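Local coordinates for sensor protein CpxA (Vibrio parahaemolyticus, PDB 3V67), which probably acts as a membrane-bound histidine kinase of a two-component system, autophosphorylating with ATP, and is represented here by its PAS-fold periplasmic sensor domain, at residues T35-I40 against V111-E116; G46-K51 against T70-N75; Q82-S87 against K95-G100; A105-I110 against L118-F123. One frame throughout, in Å; residues are numbered along the deposited sequence.

From the N terminus, residues 35-40 open interaction 1, which closes only at the hairpin turn 111-116 and so ties the start of helix 37-46 to the end of the central hairpin. Within that long loop, interaction 2 joins residues 46-51, at the end of the same helix, to 70-75, ahead of helix 75-87. Interaction 3 also falls within it and follows in series, setting that second helix against strand 95-99. Interaction 4 pairs strands 102-112 and 115-124 at the centre of the sheet; its segments alternate with those of interaction 1 along the chain. Interactions 3 and 4 touch, Phe84 and Val85 both packing on Tyr120.

Interaction 1: residues T35-I40 against V111-E116; sequences TDLGRI and VLADSE
The type I' turn from Leu112 to Ser115, which links the two strands of the central beta hairpin, packs with Ala113 and Leu112 against the N-terminal end of helix 37-46. Ala113, at the corner of the turn, directs its methyl group into the helix start: CB lies 3.5 Å from Thr35 O and 3.6 Å from Leu37 N, so it meets backbone as much as side chain. Two helix residues, Leu37 and Ile40, close on Leu112. Leu37 crosses it at about a right angle and brings CD2 to 3.7 Å from Leu112 CB. Ile40 uses both branches. Its CG1 stands beside the backbone N (chi1 -63°) and carries CD1 to Ala113 N at 3.6 Å, while CG2, on the other branch, touches Leu112 CD1 at 3.8 Å. Side chains meet each other through apolar atoms; turn and cap are hydrogen-bonded internally. Leu112 and Ser115 exchange two backbone hydrogen bonds that close the turn, and Asp36 is the N-cap of the helix, its OD1 accepting Arg39 N at 2.7 Å through the anti lone pair, the one facing away from OD2. Beyond the two segments, Gln28 of helix 14-30 accepts a hydrogen bond from Val111 N, and Tyr31 and Glu34, in the loop between helices 14-30 and 37-46, pack on Ile40.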
loop_
_atom_site.group_PDB
_atom_site.type_symbol
_atom_site.label_atom_id
_atom_site.label_comp_id
_atom_site.label_asym_id
_atom_site.label_seq_id
_atom_site.Cartn_x
_atom_site.Cartn_y
_atom_site.Cartn_z
ATOM N N THR A 35 32.817 6.427 -16.676
ATOM C CA THR A 35 33.011 7.838 -16.349
ATOM C C THR A 35 32.095 8.747 -17.163
ATOM O O THR A 35 32.033 9.952 -16.922
ATOM C CB THR A 35 34.468 8.283 -16.589
ATOM O OG1 THR A 35 34.796 8.127 -17.976
ATOM C CG2 THR A 35 35.428 7.460 -15.742
ATOM N N ASP A 36 31.397 8.171 -18.135
ATOM C CA ASP A 36 30.470 8.942 -18.956
ATOM C C ASP A 36 29.039 8.711 -18.494
ATOM O O ASP A 36 28.537 7.587 -18.540
ATOM C CB ASP A 36 30.616 8.571 -20.432
ATOM C CG ASP A 36 29.824 9.486 -21.343
ATOM O OD1 ASP A 36 28.629 9.211 -21.573
ATOM O OD2 ASP A 36 30.396 10.479 -21.836
ATOM N N LEU A 37 28.390 9.780 -18.043
ATOM C CA LEU A 37 27.029 9.698 -17.529
ATOM C C LEU A 37 26.051 9.275 -18.624
ATOM O O LEU A 37 25.197 8.414 -18.404
ATOM C CB LEU A 37 26.605 11.045 -16.933
ATOM C CG LEU A 37 25.645 11.073 -15.735
ATOM C CD1 LEU A 37 24.425 11.927 -16.048
ATOM C CD2 LEU A 37 25.227 9.673 -15.291
ATOM N N GLY A 38 26.189 9.881 -19.802
ATOM C CA GLY A 38 25.328 9.575 -20.931
ATOM C C GLY A 38 25.382 8.111 -21.320
ATOM O O GLY A 38 24.362 7.501 -21.651
ATOM N N ARG A 39 26.581 7.544 -21.270
ATOM C CA ARG A 39 26.777 6.133 -21.568
ATOM C C ARG A 39 26.042 5.272 -20.546
ATOM O O ARG A 39 25.399 4.280 -20.900
ATOM C CB ARG A 39 28.272 5.803 -21.589
ATOM C CG ARG A 39 28.593 4.384 -22.022
ATOM C CD ARG A 39 30.013 4.278 -22.561
ATOM N NE ARG A 39 30.152 4.906 -23.873
ATOM C CZ ARG A 39 30.737 6.082 -24.088
ATOM N NH1 ARG A 39 31.250 6.767 -23.076
ATOM N NH2 ARG A 39 30.815 6.570 -25.319
ATOM N N ILE A 40 26.127 5.668 -19.278
ATOM C CA ILE A 40 25.445 4.953 -18.208
ATOM C C ILE A 40 23.931 4.968 -18.401
ATOM O O ILE A 40 23.284 3.924 -18.343
ATOM C CB ILE A 40 25.767 5.544 -16.822
ATOM C CG1 ILE A 40 27.254 5.400 -16.506
ATOM C CG2 ILE A 40 24.936 4.859 -15.751
ATOM C CD1 ILE A 40 27.628 5.863 -15.107
ATOM N N VAL A 111 24.971 7.636 -7.191
ATOM C CA VAL A 111 26.188 8.210 -7.743
ATOM C C VAL A 111 26.570 7.488 -9.025
ATOM O O VAL A 111 26.900 6.298 -9.008
ATOM C CB VAL A 111 27.364 8.139 -6.751
ATOM C CG1 VAL A 111 28.639 8.643 -7.410
ATOM C CG2 VAL A 111 27.051 8.938 -5.493
ATOM N N LEU A 112 26.519 8.219 -10.133
ATOM C CA LEU A 112 26.869 7.670 -11.433
ATOM C C LEU A 112 27.844 8.604 -12.128
ATOM O O LEU A 112 27.596 9.807 -12.210
ATOM C CB LEU A 112 25.612 7.485 -12.288
ATOM C CG LEU A 112 24.543 6.522 -11.755
ATOM C CD1 LEU A 112 23.372 6.441 -12.724
ATOM C CD2 LEU A 112 25.127 5.138 -11.496
ATOM N N ALA A 113 28.945 8.044 -12.622
ATOM C CA ALA A 113 30.000 8.818 -13.279
ATOM C C ALA A 113 30.530 9.945 -12.391
ATOM O O ALA A 113 30.725 11.068 -12.857
ATOM C CB ALA A 113 29.510 9.370 -14.615
ATOM N N ASP A 114 30.751 9.635 -11.115
ATOM C CA ASP A 114 31.204 10.615 -10.127
ATOM C C ASP A 114 30.285 11.833 -10.019
ATOM O O ASP A 114 30.719 12.914 -9.624
ATOM C CB ASP A 114 32.644 11.055 -10.405
ATOM C CG ASP A 114 33.665 10.186 -9.696
ATOM O OD1 ASP A 114 33.392 9.757 -8.554
ATOM O OD2 ASP A 114 34.742 9.934 -10.275
ATOM N N SER A 115 29.015 11.651 -10.367
ATOM C CA SER A 115 28.023 12.713 -10.243
ATOM C C SER A 115 26.924 12.286 -9.280
ATOM O O SER A 115 26.482 11.139 -9.302
ATOM C CB SER A 115 27.416 13.044 -11.606
ATOM O OG SER A 115 28.429 13.365 -12.545
ATOM N N GLU A 116 26.494 13.212 -8.430
ATOM C CA GLU A 116 25.412 12.944 -7.488
ATOM C C GLU A 116 24.050 13.250 -8.104
ATOM O O GLU A 116 23.715 14.406 -8.377
ATOM C CB GLU A 116 25.601 13.745 -6.198
ATOM C CG GLU A 116 26.661 13.184 -5.271
ATOM C CD GLU A 116 26.870 14.050 -4.041
ATOM O OE1 GLU A 116 26.602 15.267 -4.119
ATOM O OE2 GLU A 116 27.300 13.514 -2.998
#

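Interaction 2: residues G46-K51 against T70-N75; sequences GNRAGK and TDKRSN
Arg73 NH2 donates a hydrogen bond to Arg48 O at 2.6 Å. The donor lies 44° above the carbonyl plane, off the lone-pair directions, and the N-H...O angle is 150°, so the bond is short but bent. The carbonyl oxygen sits at the edge of the Arg73 guanidinium, while Gly50 N and Ala49 C lie over one of its faces. A sharp bend at chi2 (94°) lets the Arg73 chain turn back along the 48-51 backbone instead of running straight out.

Van der Waals contact continues from both ends of this arginine. Arg73 CB meets Lys51 CB at 3.7 Å, and NH1 comes to 3.3 Å from Arg48 CB. Arg48 and Lys72 cross at about a right angle, the lysine end lying against the methylene carbons of the arginine. Both segments are loops of the PAS fold: residues 46-51 lead out of helix 37-46 towards strand 57-61, and residues 70-75 run from strand 67-68 into helix 75-87. The contact therefore brings together the two ends of the connection between those helices, and Phe136 of the second subunit packs on nearby Asn47.

Three positive groups also gather here, with Arg48 NE 4.2 Å from Lys72 NZ and 4.3 Å from Arg73 NH1. Backbone carbonyls probably ease this crowding: Arg55 O and Asp53 O take hydrogen bonds from the Arg48 guanidinium, and Glu45 O accepts a weak one from Lys72 NZ.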
loop_
_atom_site.group_PDB
_atom_site.type_symbol
_atom_site.label_atom_id
_atom_site.label_comp_id
_atom_site.label_asym_id
_atom_site.label_seq_id
_atom_site.Cartn_x
_atom_site.Cartn_y
_atom_site.Cartn_z
ATOM N N GLY A 46 18.618 0.954 -21.806
ATOM C CA GLY A 46 18.664 0.060 -22.946
ATOM C C GLY A 46 18.005 -1.283 -22.700
ATOM O O GLY A 46 17.614 -1.961 -23.647
ATOM N N ASN A 47 17.875 -1.675 -21.437
ATOM C CA ASN A 47 17.357 -3.001 -21.122
ATOM C C ASN A 47 15.841 -3.162 -21.258
ATOM O O ASN A 47 15.320 -4.269 -21.116
ATOM C CB ASN A 47 17.839 -3.471 -19.748
ATOM C CG ASN A 47 19.058 -4.374 -19.839
ATOM O OD1 ASN A 47 19.297 -5.008 -20.868
ATOM N ND2 ASN A 47 19.832 -4.439 -18.762
ATOM N N ARG A 48 15.139 -2.068 -21.542
ATOM C CA ARG A 48 13.696 -2.135 -21.776
ATOM C C ARG A 48 13.385 -2.494 -23.224
ATOM O O ARG A 48 13.942 -1.908 -24.153
ATOM C CB ARG A 48 13.020 -0.817 -21.411
ATOM C CG ARG A 48 12.931 -0.570 -19.923
ATOM C CD ARG A 48 12.121 0.675 -19.640
ATOM N NE ARG A 48 10.727 0.519 -20.039
ATOM C CZ ARG A 48 9.816 -0.104 -19.301
ATOM N NH1 ARG A 48 10.165 -0.632 -18.138
ATOM N NH2 ARG A 48 8.562 -0.203 -19.723
ATOM N N ALA A 49 12.483 -3.453 -23.408
ATOM C CA ALA A 49 12.232 -4.030 -24.724
ATOM C C ALA A 49 11.206 -3.243 -25.533
ATOM O O ALA A 49 11.079 -3.433 -26.742
ATOM C CB ALA A 49 11.804 -5.476 -24.586
ATOM N N GLY A 50 10.476 -2.359 -24.865
ATOM C CA GLY A 50 9.457 -1.577 -25.535
ATOM C C GLY A 50 8.681 -0.741 -24.548
ATOM O O GLY A 50 9.010 -0.706 -23.364
ATOM N N LYS A 51 7.646 -0.064 -25.033
ATOM C CA LYS A 51 6.852 0.807 -24.178
ATOM C C LYS A 51 5.882 0.001 -23.315
ATOM O O LYS A 51 5.602 0.369 -22.178
ATOM C CB LYS A 51 6.109 1.862 -25.009
ATOM C CG LYS A 51 5.030 1.306 -25.912
ATOM C CD LYS A 51 4.514 2.348 -26.885
ATOM C CE LYS A 51 3.258 1.842 -27.577
ATOM N NZ LYS A 51 3.211 2.211 -29.018
ATOM N N THR A 70 17.246 9.499 -22.079
ATOM C CA THR A 70 17.194 9.498 -23.530
ATOM C C THR A 70 15.728 9.286 -23.841
ATOM O O THR A 70 15.106 8.424 -23.227
ATOM C CB THR A 70 17.994 8.317 -24.120
ATOM O OG1 THR A 70 17.131 7.181 -24.249
ATOM C CG2 THR A 70 19.166 7.959 -23.220
ATOM N N ASP A 71 15.149 10.050 -24.760
ATOM C CA ASP A 71 13.699 9.957 -24.953
ATOM C C ASP A 71 13.188 8.533 -25.214
ATOM O O ASP A 71 13.684 7.838 -26.097
ATOM C CB ASP A 71 13.224 10.892 -26.060
ATOM C CG ASP A 71 11.716 11.005 -26.110
ATOM O OD1 ASP A 71 11.179 12.012 -25.607
ATOM O OD2 ASP A 71 11.066 10.079 -26.638
ATOM N N LYS A 72 12.202 8.109 -24.427
ATOM C CA LYS A 72 11.674 6.750 -24.530
ATOM C C LYS A 72 10.256 6.693 -25.117
ATOM O O LYS A 72 9.448 7.605 -24.923
ATOM C CB LYS A 72 11.736 6.035 -23.172
ATOM C CG LYS A 72 12.098 4.551 -23.257
ATOM C CD LYS A 72 12.311 3.938 -21.877
ATOM C CE LYS A 72 13.764 3.531 -21.666
ATOM N NZ LYS A 72 14.024 3.085 -20.265
ATOM N N ARG A 73 9.988 5.597 -25.824
ATOM C CA ARG A 73 8.736 5.307 -26.530
ATOM C C ARG A 73 7.440 5.770 -25.850
ATOM O O ARG A 73 6.441 6.028 -26.522
ATOM C CB ARG A 73 8.649 3.797 -26.798
ATOM C CG ARG A 73 9.979 3.122 -27.142
ATOM C CD ARG A 73 10.651 2.522 -25.906
ATOM N NE ARG A 73 11.630 1.501 -26.265
ATOM C CZ ARG A 73 12.354 0.813 -25.386
ATOM N NH1 ARG A 73 12.220 1.037 -24.084
ATOM N NH2 ARG A 73 13.218 -0.102 -25.809
ATOM N N SER A 74 7.456 5.869 -24.524
ATOM C CA SER A 74 6.261 6.245 -23.773
ATOM C C SER A 74 6.311 7.678 -23.241
ATOM O O SER A 74 7.046 7.978 -22.304
ATOM C CB SER A 74 6.026 5.267 -22.620
ATOM O OG SER A 74 4.838 5.591 -21.920
ATOM N N ASN A 75 5.513 8.555 -23.842
ATOM C CA ASN A 75 5.446 9.951 -23.425
ATOM C C ASN A 75 4.760 10.115 -22.072
ATOM O O ASN A 75 5.127 10.982 -21.277
ATOM C CB ASN A 75 4.713 10.780 -24.479
ATOM C CG ASN A 75 5.549 11.932 -25.000
ATOM O OD1 ASN A 75 5.563 13.016 -24.417
ATOM N ND2 ASN A 75 6.252 11.702 -26.104
#

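Interaction 3: residues Q82-S87 against K95-G100; sequences QNFVTS and KQRLYG
Phe84, Asn83 and Ser87 of helix 75-87 lie on Arg97 and Tyr99 of strand 95-99, a helix-on-sheet contact of the PAS fold. The short segments run at 139° to each other, with their axes 9.9 Å apart at the closest point.

Packing centres on Phe84, whose CG is anti to the backbone N (chi1 -174°), which sends the ring down onto the strand. It arrives edge first. Arg97 CB lies in the ring plane, 3.8 Å from Phe84 CD1; beyond CB the extended Arg97 chain climbs out of that plane, its CG and CD still in contact with CD1 and CE1 of Phe84. Towards the N-terminal end of the strand, Phe84 CZ reaches Lys95 O at 3.5 Å. Ile104, on the neighbouring strand 102-112, also packs on this ring.

The Arg97 guanidinium is turned steeply against the phenyl plane and receives Ser87 over its centre: Ser87 CB sits 3.8 Å above the plane. Its charge has a weak, long ion-pair partner in Glu89, two residues after Ser87. Lys95 instead sends its amine away from the helix to a salt bridge with Asp11.

The polar link is made by Tyr99, which rises from the strand with its hydroxyl aimed at the helix. Its OH also touches Phe84 CB, at 3.6 Å. The amide of Asn83 stands 80° from the tyrosine ring and offers its oxygen at the ring's edge, so that Tyr99 OH donates to Asn83 OD1 at 2.5 Å, in the carbonyl plane and on a lone pair.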
loop_
_atom_site.group_PDB
_atom_site.type_symbol
_atom_site.label_atom_id
_atom_site.label_comp_id
_atom_site.label_asym_id
_atom_site.label_seq_id
_atom_site.Cartn_x
_atom_site.Cartn_y
_atom_site.Cartn_z
ATOM N N GLN A 82 8.150 13.778 -14.801
ATOM C CA GLN A 82 8.422 15.207 -14.671
ATOM C C GLN A 82 7.567 15.829 -13.575
ATOM O O GLN A 82 8.075 16.538 -12.688
ATOM C CB GLN A 82 8.182 15.927 -15.998
ATOM C CG GLN A 82 8.176 17.448 -15.894
ATOM C CD GLN A 82 9.561 18.046 -15.688
ATOM O OE1 GLN A 82 10.538 17.332 -15.460
ATOM N NE2 GLN A 82 9.648 19.368 -15.778
ATOM N N ASN A 83 6.268 15.549 -13.638
ATOM C CA ASN A 83 5.350 16.025 -12.615
ATOM C C ASN A 83 5.795 15.602 -11.219
ATOM O O ASN A 83 5.798 16.413 -10.295
ATOM C CB ASN A 83 3.929 15.534 -12.885
ATOM C CG ASN A 83 2.932 16.064 -11.873
ATOM O OD1 ASN A 83 2.725 15.466 -10.819
ATOM N ND2 ASN A 83 2.316 17.198 -12.187
ATOM N N PHE A 84 6.185 14.336 -11.079
ATOM C CA PHE A 84 6.644 13.813 -9.794
ATOM C C PHE A 84 7.842 14.592 -9.276
ATOM O O PHE A 84 7.872 15.000 -8.113
ATOM C CB PHE A 84 6.999 12.326 -9.899
ATOM C CG PHE A 84 7.350 11.694 -8.580
ATOM C CD1 PHE A 84 6.363 11.152 -7.774
ATOM C CD2 PHE A 84 8.666 11.642 -8.146
ATOM C CE1 PHE A 84 6.680 10.572 -6.559
ATOM C CE2 PHE A 84 8.988 11.064 -6.934
ATOM C CZ PHE A 84 7.992 10.528 -6.139
ATOM N N VAL A 85 8.828 14.792 -10.146
ATOM C CA VAL A 85 10.048 15.500 -9.780
ATOM C C VAL A 85 9.746 16.917 -9.305
ATOM O O VAL A 85 10.278 17.361 -8.283
ATOM C CB VAL A 85 11.050 15.547 -10.950
ATOM C CG1 VAL A 85 12.204 16.487 -10.634
ATOM C CG2 VAL A 85 11.561 14.150 -11.265
ATOM N N THR A 86 8.885 17.624 -10.031
ATOM C CA THR A 86 8.539 18.984 -9.621
ATOM C C THR A 86 7.552 19.022 -8.449
ATOM O O THR A 86 7.299 20.084 -7.880
ATOM C CB THR A 86 7.994 19.823 -10.798
ATOM O OG1 THR A 86 6.929 19.114 -11.444
ATOM C CG2 THR A 86 9.098 20.104 -11.808
ATOM N N SER A 87 7.006 17.863 -8.086
ATOM C CA SER A 87 6.040 17.777 -6.990
ATOM C C SER A 87 6.675 17.416 -5.648
ATOM O O SER A 87 6.000 17.431 -4.619
ATOM C CB SER A 87 4.947 16.754 -7.312
ATOM O OG SER A 87 4.308 17.047 -8.541
ATOM N N LYS A 95 8.930 9.056 -1.485
ATOM C CA LYS A 95 7.497 8.817 -1.436
ATOM C C LYS A 95 7.054 8.225 -2.764
ATOM O O LYS A 95 7.866 8.050 -3.673
ATOM C CB LYS A 95 6.744 10.126 -1.180
ATOM C CG LYS A 95 7.064 10.796 0.150
ATOM C CD LYS A 95 6.455 10.039 1.320
ATOM C CE LYS A 95 6.704 10.771 2.630
ATOM N NZ LYS A 95 6.059 10.093 3.784
ATOM N N GLN A 96 5.768 7.911 -2.875
ATOM C CA GLN A 96 5.214 7.470 -4.148
ATOM C C GLN A 96 3.914 8.192 -4.496
ATOM O O GLN A 96 3.138 8.556 -3.613
ATOM C CB GLN A 96 5.027 5.950 -4.178
ATOM C CG GLN A 96 4.039 5.410 -3.161
ATOM C CD GLN A 96 3.931 3.894 -3.209
ATOM O OE1 GLN A 96 4.828 3.214 -3.706
ATOM N NE2 GLN A 96 2.830 3.361 -2.694
ATOM N N ARG A 97 3.697 8.405 -5.791
ATOM C CA ARG A 97 2.492 9.061 -6.289
ATOM C C ARG A 97 1.873 8.248 -7.422
ATOM O O ARG A 97 2.588 7.686 -8.251
ATOM C CB ARG A 97 2.807 10.470 -6.792
ATOM C CG ARG A 97 2.942 11.519 -5.699
ATOM C CD ARG A 97 3.268 12.886 -6.289
ATOM N NE ARG A 97 2.826 13.974 -5.422
ATOM C CZ ARG A 97 3.577 14.539 -4.484
ATOM N NH1 ARG A 97 4.819 14.122 -4.282
ATOM N NH2 ARG A 97 3.085 15.525 -3.745
ATOM N N LEU A 98 0.546 8.197 -7.463
ATOM C CA LEU A 98 -0.151 7.438 -8.494
ATOM C C LEU A 98 -0.638 8.334 -9.628
ATOM O O LEU A 98 -1.383 9.286 -9.410
ATOM C CB LEU A 98 -1.321 6.656 -7.895
ATOM C CG LEU A 98 -2.017 5.667 -8.833
ATOM C CD1 LEU A 98 -1.036 4.621 -9.335
ATOM C CD2 LEU A 98 -3.196 5.008 -8.133
ATOM N N TYR A 99 -0.203 8.013 -10.841
ATOM C CA TYR A 99 -0.611 8.735 -12.040
ATOM C C TYR A 99 -1.453 7.819 -12.919
ATOM O O TYR A 99 -0.924 7.062 -13.734
ATOM C CB TYR A 99 0.617 9.227 -12.807
ATOM C CG TYR A 99 1.405 10.284 -12.066
ATOM C CD1 TYR A 99 1.148 11.633 -12.269
ATOM C CD2 TYR A 99 2.395 9.932 -11.156
ATOM C CE1 TYR A 99 1.855 12.601 -11.594
ATOM C CE2 TYR A 99 3.109 10.893 -10.476
ATOM C CZ TYR A 99 2.835 12.228 -10.698
ATOM O OH TYR A 99 3.544 13.196 -10.021
ATOM N N GLY A 100 -2.769 7.889 -12.744
ATOM C CA GLY A 100 -3.671 6.961 -13.396
ATOM C C GLY A 100 -3.480 5.574 -12.813
ATOM O O GLY A 100 -3.956 5.276 -11.720
#

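Interaction 4: residues A105-I110 against L118-F123; sequences AGPVPI and LMYVGF
Val108 O is held twice by the opposite strand: Met119 N donates a nearly straight hydrogen bond to it at 2.8 Å (172°), and Leu118 CA adds a CA-H...O contact. Val108 N returns a bond to Met119 O, completing one hydrogen-bonded pair, and Ala105 forms another with Val121, Ala105 N meeting Val121 O at 2.9 Å. Between the two pairs the register slips by one residue, a beta bulge at Gly106 and Pro107, which are joined by a cis peptide bond. The bulge lies in the antiparallel hairpin of strands 102-112 and 115-124, the central pair of the PAS-fold sheet. Pro107 packs on Tyr120 there, its CB 3.4 Å from Tyr120 CE1, and it also meets Leu118 CB at 3.8 Å. Tyr120 points its hydroxyl on to Ser61 of strand 57-61, with which it is hydrogen-bonded, and Met81 and Val85 of helix 75-87 touch its side chain.

On the sheet face that carries Ala105, Val108, Met119 and Val121, the Val108 and Met119 side chains lie side by side, with Val108 CG2 3.9 Å from Met119 CB. Met119 has CG anti to the backbone N (chi1 -166°) and continues extended to SD, 4.0 Å from Ile110 CD1, before the bend at chi3 turns CE towards Val108 CG2. Helix 14-30 lies against this face, Ile20 touching Val108 and Thr23 touching Met119.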
loop_
_atom_site.group_PDB
_atom_site.type_symbol
_atom_site.label_atom_id
_atom_site.label_comp_id
_atom_site.label_asym_id
_atom_site.label_seq_id
_atom_site.Cartn_x
_atom_site.Cartn_y
_atom_site.Cartn_z
ATOM N N ALA A 105 7.864 6.112 -7.646
ATOM C CA ALA A 105 8.479 6.175 -6.325
ATOM C C ALA A 105 9.884 6.773 -6.359
ATOM O O ALA A 105 10.672 6.488 -7.260
ATOM C CB ALA A 105 8.506 4.785 -5.694
ATOM N N GLY A 106 10.189 7.601 -5.365
ATOM C CA GLY A 106 11.500 8.221 -5.252
ATOM C C GLY A 106 11.451 9.543 -4.503
ATOM O O GLY A 106 10.418 9.903 -3.939
ATOM N N PRO A 107 12.570 10.279 -4.491
ATOM C CA PRO A 107 13.836 9.886 -5.106
ATOM C C PRO A 107 14.720 9.152 -4.113
ATOM O O PRO A 107 14.515 9.292 -2.906
ATOM C CB PRO A 107 14.478 11.232 -5.425
ATOM C CG PRO A 107 14.031 12.111 -4.305
ATOM C CD PRO A 107 12.624 11.659 -3.970
ATOM N N VAL A 108 15.691 8.391 -4.613
ATOM C CA VAL A 108 16.768 7.884 -3.762
ATOM C C VAL A 108 18.102 8.348 -4.333
ATOM O O VAL A 108 18.290 8.345 -5.545
ATOM C CB VAL A 108 16.748 6.337 -3.618
ATOM C CG1 VAL A 108 15.479 5.886 -2.907
ATOM C CG2 VAL A 108 16.880 5.651 -4.969
ATOM N N PRO A 109 19.030 8.771 -3.465
ATOM C CA PRO A 109 20.312 9.263 -3.978
ATOM C C PRO A 109 21.083 8.186 -4.731
ATOM O O PRO A 109 21.001 7.011 -4.384
ATOM C CB PRO A 109 21.065 9.671 -2.710
ATOM C CG PRO A 109 20.389 8.932 -1.598
ATOM C CD PRO A 109 18.955 8.837 -1.997
ATOM N N ILE A 110 21.812 8.590 -5.765
ATOM C CA ILE A 110 22.639 7.657 -6.516
ATOM C C ILE A 110 23.872 8.368 -7.059
ATOM O O ILE A 110 23.839 9.564 -7.324
ATOM C CB ILE A 110 21.845 6.980 -7.661
ATOM C CG1 ILE A 110 22.564 5.716 -8.149
ATOM C CG2 ILE A 110 21.591 7.956 -8.806
ATOM C CD1 ILE A 110 21.792 4.926 -9.191
ATOM N N LEU A 118 19.687 11.556 -8.629
ATOM C CA LEU A 118 18.579 10.921 -7.933
ATOM C C LEU A 118 17.895 9.900 -8.831
ATOM O O LEU A 118 17.681 10.141 -10.019
ATOM C CB LEU A 118 17.580 11.976 -7.458
ATOM C CG LEU A 118 18.165 13.006 -6.490
ATOM C CD1 LEU A 118 17.380 14.299 -6.552
ATOM C CD2 LEU A 118 18.183 12.451 -5.069
ATOM N N MET A 119 17.561 8.755 -8.249
ATOM C CA MET A 119 16.946 7.653 -8.966
ATOM C C MET A 119 15.487 7.509 -8.556
ATOM O O MET A 119 15.115 7.764 -7.405
ATOM C CB MET A 119 17.697 6.348 -8.686
ATOM C CG MET A 119 17.350 5.208 -9.637
ATOM S SD MET A 119 18.002 3.612 -9.102
ATOM C CE MET A 119 16.710 3.089 -7.982
ATOM N N TYR A 120 14.669 7.098 -9.515
ATOM C CA TYR A 120 13.245 6.921 -9.304
ATOM C C TYR A 120 12.832 5.631 -9.996
ATOM O O TYR A 120 13.537 5.144 -10.882
ATOM C CB TYR A 120 12.467 8.079 -9.926
ATOM C CG TYR A 120 12.916 9.467 -9.525
ATOM C CD1 TYR A 120 12.206 10.200 -8.580
ATOM C CD2 TYR A 120 14.028 10.060 -10.115
ATOM C CE1 TYR A 120 12.600 11.477 -8.221
ATOM C CE2 TYR A 120 14.434 11.337 -9.757
ATOM C CZ TYR A 120 13.717 12.040 -8.812
ATOM O OH TYR A 120 14.114 13.308 -8.456
ATOM N N VAL A 121 11.689 5.083 -9.601
ATOM C CA VAL A 121 11.172 3.877 -10.236
ATOM C C VAL A 121 9.692 4.034 -10.566
ATOM O O VAL A 121 8.878 4.323 -9.690
ATOM C CB VAL A 121 11.380 2.623 -9.351
ATOM C CG1 VAL A 121 10.772 1.402 -10.012
ATOM C CG2 VAL A 121 12.857 2.393 -9.082
ATOM N N GLY A 122 9.355 3.855 -11.838
ATOM C CA GLY A 122 7.977 3.882 -12.281
ATOM C C GLY A 122 7.502 2.471 -12.554
ATOM O O GLY A 122 8.266 1.632 -13.019
ATOM N N PHE A 123 6.240 2.204 -12.250
ATOM C CA PHE A 123 5.680 0.876 -12.447
ATOM C C PHE A 123 4.167 0.951 -12.398
ATOM O O PHE A 123 3.610 1.591 -11.514
ATOM C CB PHE A 123 6.202 -0.097 -11.384
ATOM C CG PHE A 123 6.040 0.394 -9.971
ATOM C CD1 PHE A 123 4.912 0.069 -9.234
ATOM C CD2 PHE A 123 7.023 1.168 -9.377
ATOM C CE1 PHE A 123 4.763 0.519 -7.933
ATOM C CE2 PHE A 123 6.880 1.621 -8.076
ATOM C CZ PHE A 123 5.750 1.294 -7.354
#